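Local coordinates for protein myosin-17 (PDB 7KFL) that probably recruits vesicles and organelles through its globular tail, the cargo-binding domain of a plant class XI myosin motor, at residues I170-L182 and V242-L254. Residues are numbered along the deposited sequence; the frame is centred on the assembly and turned at random.
Sequences IRDNLKKEISPLL and VFTQIFSFINVQL
I246 pushes its CD1 methyl into a hollow walled by R171, L174, K175 and I178, coming to 3.5 Å from K175 CG. One turn on, the F249 ring fills the next hollow, among K175, I178, S179 and L182. Its CG lies anti to the backbone N (chi1 168°), which carries the ring across to helix 150-186. There K175 lays its aliphatic chain over one face, CG 4.2 Å from the ring centroid in a CH-pi contact, while Q253 CG sits toward the rim of the opposite face and I178 CG1 meets the edge. These knobs-into-holes join two helices that run the same way but cross at -35°, segment axes 10.0 Å apart at their closest, in the largely helical globular tail; 242-254 belongs to its DIL region. The knobs then change sides: L182 drops among F249, I250, Q253 and L254, its CD1 3.7 Å from F249 CE2. At the other end, R171 NH1 donates a nearly straight 2.7 Å hydrogen bond to Q245 OE1, which lies in the guanidinium plane, though NH1 is tilted from the Q245 amide plane. R171 NE forms a 3.1 Å salt bridge with D172 OD1, from above the carboxylate plane. A leucine in place of R171 would probably leave Q245 OE1 without this donor and the D172 carboxylate without its charged mate. Q245 NE2 in turn hydrogen-bonds the backbone oxygen of S383.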
# COMPACT_ATOMS: atom_id res chain seq x y z
N ILE A 170 -6.18 -3.03 4.92
CA ILE A 170 -6.68 -2.13 3.84
C ILE A 170 -5.96 -2.50 2.54
O ILE A 170 -6.65 -2.81 1.54
CB ILE A 170 -6.49 -0.64 4.21
CG1 ILE A 170 -7.44 -0.21 5.33
CG2 ILE A 170 -6.65 0.26 2.99
CD1 ILE A 170 -7.13 1.15 5.94
N ARG A 171 -4.62 -2.49 2.56
CA ARG A 171 -3.75 -2.80 1.39
C ARG A 171 -4.09 -4.20 0.86
O ARG A 171 -4.29 -4.32 -0.36
CB ARG A 171 -2.28 -2.71 1.79
CG ARG A 171 -1.30 -3.16 0.72
CD ARG A 171 0.07 -3.43 1.30
NE ARG A 171 0.07 -4.57 2.20
CZ ARG A 171 1.05 -4.90 3.03
NH1 ARG A 171 2.16 -4.17 3.09
NH2 ARG A 171 0.93 -5.97 3.80
N ASP A 172 -4.13 -5.21 1.73
CA ASP A 172 -4.34 -6.63 1.34
C ASP A 172 -5.78 -6.80 0.82
O ASP A 172 -5.95 -7.54 -0.17
CB ASP A 172 -3.96 -7.57 2.49
CG ASP A 172 -2.46 -7.66 2.76
OD1 ASP A 172 -1.67 -7.09 1.97
OD2 ASP A 172 -2.08 -8.30 3.77
N ASN A 173 -6.76 -6.12 1.41
CA ASN A 173 -8.18 -6.12 0.94
C ASN A 173 -8.26 -5.60 -0.50
O ASN A 173 -9.01 -6.20 -1.30
CB ASN A 173 -9.10 -5.28 1.84
CG ASN A 173 -9.53 -5.98 3.11
OD1 ASN A 173 -9.15 -7.13 3.36
ND2 ASN A 173 -10.31 -5.30 3.93
N LEU A 174 -7.52 -4.53 -0.80
CA LEU A 174 -7.45 -3.91 -2.16
C LEU A 174 -6.76 -4.89 -3.12
O LEU A 174 -7.26 -5.04 -4.25
CB LEU A 174 -6.71 -2.57 -2.06
CG LEU A 174 -6.48 -1.82 -3.37
CD1 LEU A 174 -7.74 -1.76 -4.22
CD2 LEU A 174 -5.97 -0.42 -3.10
N LYS A 175 -5.67 -5.53 -2.68
CA LYS A 175 -4.93 -6.58 -3.45
C LYS A 175 -5.89 -7.70 -3.86
O LYS A 175 -5.85 -8.12 -5.03
CB LYS A 175 -3.76 -7.16 -2.65
CG LYS A 175 -2.50 -6.31 -2.60
CD LYS A 175 -1.28 -7.04 -2.07
CE LYS A 175 -0.08 -6.14 -1.85
NZ LYS A 175 1.11 -6.88 -1.36
N LYS A 176 -6.73 -8.17 -2.92
CA LYS A 176 -7.69 -9.29 -3.12
C LYS A 176 -8.77 -8.88 -4.12
O LYS A 176 -9.29 -9.78 -4.82
CB LYS A 176 -8.31 -9.68 -1.77
CG LYS A 176 -9.36 -10.78 -1.81
CD LYS A 176 -10.31 -10.74 -0.63
CE LYS A 176 -10.53 -12.09 0.02
NZ LYS A 176 -11.05 -11.94 1.41
N GLU A 177 -9.12 -7.59 -4.18
CA GLU A 177 -10.21 -7.06 -5.04
C GLU A 177 -9.73 -6.94 -6.49
O GLU A 177 -10.53 -7.27 -7.39
CB GLU A 177 -10.70 -5.71 -4.51
CG GLU A 177 -12.07 -5.32 -5.05
CD GLU A 177 -12.64 -4.04 -4.47
OE1 GLU A 177 -12.85 -3.98 -3.24
OE2 GLU A 177 -12.86 -3.09 -5.26
N ILE A 178 -8.49 -6.49 -6.72
CA ILE A 178 -7.93 -6.23 -8.08
C ILE A 178 -7.15 -7.46 -8.58
O ILE A 178 -6.71 -7.43 -9.74
CB ILE A 178 -7.06 -4.95 -8.12
CG1 ILE A 178 -5.73 -5.11 -7.38
CG2 ILE A 178 -7.86 -3.76 -7.62
CD1 ILE A 178 -4.85 -3.89 -7.44
N SER A 179 -7.00 -8.50 -7.75
CA SER A 179 -6.29 -9.76 -8.11
C SER A 179 -7.06 -10.48 -9.22
O SER A 179 -6.46 -10.84 -10.23
CB SER A 179 -6.07 -10.65 -6.90
OG SER A 179 -5.19 -11.72 -7.21
N PRO A 180 -8.39 -10.70 -9.10
CA PRO A 180 -9.16 -11.36 -10.15
C PRO A 180 -9.22 -10.57 -11.47
O PRO A 180 -9.32 -11.19 -12.51
CB PRO A 180 -10.58 -11.50 -9.57
CG PRO A 180 -10.39 -11.32 -8.08
CD PRO A 180 -9.23 -10.36 -7.94
N LEU A 181 -9.15 -9.23 -11.39
CA LEU A 181 -9.20 -8.32 -12.57
C LEU A 181 -7.90 -8.45 -13.37
O LEU A 181 -7.97 -8.53 -14.61
CB LEU A 181 -9.42 -6.87 -12.10
CG LEU A 181 -10.67 -6.62 -11.26
CD1 LEU A 181 -10.75 -5.15 -10.86
CD2 LEU A 181 -11.93 -7.04 -11.99
N LEU A 182 -6.76 -8.46 -12.67
CA LEU A 182 -5.43 -8.74 -13.28
C LEU A 182 -5.44 -10.18 -13.81
O LEU A 182 -4.91 -10.41 -14.92
CB LEU A 182 -4.34 -8.53 -12.22
CG LEU A 182 -4.16 -7.09 -11.74
CD1 LEU A 182 -3.31 -7.04 -10.48
CD2 LEU A 182 -3.57 -6.22 -12.83
N VAL A 242 0.33 3.00 0.62
CA VAL A 242 -0.64 1.93 0.24
C VAL A 242 -0.58 1.72 -1.27
O VAL A 242 -0.33 0.58 -1.71
CB VAL A 242 -2.08 2.26 0.69
CG1 VAL A 242 -3.07 1.19 0.24
CG2 VAL A 242 -2.19 2.44 2.20
N PHE A 243 -0.80 2.79 -2.05
CA PHE A 243 -0.95 2.73 -3.53
C PHE A 243 0.40 2.38 -4.18
O PHE A 243 0.38 1.60 -5.15
CB PHE A 243 -1.59 4.01 -4.06
CG PHE A 243 -3.07 4.10 -3.78
CD1 PHE A 243 -3.94 3.19 -4.36
CD2 PHE A 243 -3.59 5.06 -2.92
CE1 PHE A 243 -5.30 3.25 -4.10
CE2 PHE A 243 -4.95 5.11 -2.67
CZ PHE A 243 -5.80 4.21 -3.25
N THR A 244 1.51 2.91 -3.65
CA THR A 244 2.89 2.58 -4.10
C THR A 244 3.12 1.07 -3.93
O THR A 244 3.65 0.45 -4.86
CB THR A 244 3.95 3.40 -3.35
OG1 THR A 244 3.66 4.79 -3.56
CG2 THR A 244 5.35 3.11 -3.82
N GLN A 245 2.72 0.51 -2.78
CA GLN A 245 2.84 -0.95 -2.48
C GLN A 245 1.88 -1.75 -3.37
O GLN A 245 2.22 -2.91 -3.69
CB GLN A 245 2.59 -1.21 -0.99
CG GLN A 245 3.71 -0.72 -0.09
CD GLN A 245 3.75 -1.43 1.25
OE1 GLN A 245 2.72 -1.81 1.80
NE2 GLN A 245 4.94 -1.60 1.78
N ILE A 246 0.74 -1.17 -3.75
CA ILE A 246 -0.30 -1.85 -4.59
C ILE A 246 0.16 -1.86 -6.06
O ILE A 246 -0.06 -2.88 -6.73
CB ILE A 246 -1.67 -1.17 -4.41
CG1 ILE A 246 -2.27 -1.48 -3.04
CG2 ILE A 246 -2.63 -1.55 -5.53
CD1 ILE A 246 -2.86 -2.86 -2.92
N PHE A 247 0.76 -0.77 -6.54
CA PHE A 247 1.30 -0.66 -7.92
C PHE A 247 2.50 -1.61 -8.06
O PHE A 247 2.67 -2.20 -9.15
CB PHE A 247 1.62 0.79 -8.29
CG PHE A 247 0.47 1.52 -8.94
CD1 PHE A 247 -0.74 1.68 -8.28
CD2 PHE A 247 0.60 2.05 -10.22
CE1 PHE A 247 -1.79 2.35 -8.88
CE2 PHE A 247 -0.46 2.72 -10.82
CZ PHE A 247 -1.65 2.87 -10.15
N SER A 248 3.29 -1.74 -7.00
CA SER A 248 4.33 -2.80 -6.83
C SER A 248 3.72 -4.17 -7.16
O SER A 248 4.29 -4.88 -8.01
CB SER A 248 4.93 -2.77 -5.44
OG SER A 248 5.20 -4.08 -4.97
N PHE A 249 2.60 -4.51 -6.53
CA PHE A 249 1.84 -5.77 -6.73
C PHE A 249 1.43 -5.90 -8.20
O PHE A 249 1.62 -6.99 -8.79
CB PHE A 249 0.64 -5.83 -5.78
CG PHE A 249 -0.36 -6.91 -6.08
CD1 PHE A 249 -0.12 -8.23 -5.72
CD2 PHE A 249 -1.57 -6.61 -6.69
CE1 PHE A 249 -1.05 -9.22 -5.98
CE2 PHE A 249 -2.50 -7.61 -6.96
CZ PHE A 249 -2.24 -8.91 -6.60
N ILE A 250 0.87 -4.84 -8.79
CA ILE A 250 0.41 -4.81 -10.21
C ILE A 250 1.61 -5.07 -11.12
O ILE A 250 1.51 -5.94 -12.01
CB ILE A 250 -0.30 -3.48 -10.54
CG1 ILE A 250 -1.70 -3.43 -9.93
CG2 ILE A 250 -0.34 -3.24 -12.05
CD1 ILE A 250 -2.31 -2.04 -9.89
N ASN A 251 2.71 -4.35 -10.89
CA ASN A 251 3.97 -4.45 -11.67
C ASN A 251 4.44 -5.91 -11.69
O ASN A 251 4.87 -6.37 -12.76
CB ASN A 251 5.07 -3.56 -11.08
CG ASN A 251 6.37 -3.69 -11.84
OD1 ASN A 251 6.48 -3.25 -12.98
ND2 ASN A 251 7.36 -4.31 -11.21
N VAL A 252 4.38 -6.58 -10.54
CA VAL A 252 4.84 -7.98 -10.32
C VAL A 252 3.95 -8.93 -11.13
O VAL A 252 4.50 -9.74 -11.89
CB VAL A 252 4.83 -8.33 -8.81
CG1 VAL A 252 4.91 -9.82 -8.55
CG2 VAL A 252 5.93 -7.59 -8.08
N GLN A 253 2.63 -8.84 -10.96
CA GLN A 253 1.63 -9.76 -11.57
C GLN A 253 1.75 -9.71 -13.10
O GLN A 253 1.74 -10.79 -13.72
CB GLN A 253 0.22 -9.39 -11.11
CG GLN A 253 -0.03 -9.68 -9.64
CD GLN A 253 0.10 -11.15 -9.33
OE1 GLN A 253 -0.45 -12.00 -10.02
NE2 GLN A 253 0.85 -11.46 -8.28
N LEU A 254 1.86 -8.51 -13.68
CA LEU A 254 1.90 -8.29 -15.15
C LEU A 254 3.26 -8.69 -15.72
O LEU A 254 3.28 -9.38 -16.76
CB LEU A 254 1.58 -6.83 -15.46
CG LEU A 254 0.16 -6.37 -15.12
CD1 LEU A 254 -0.01 -4.89 -15.42
CD2 LEU A 254 -0.88 -7.20 -15.86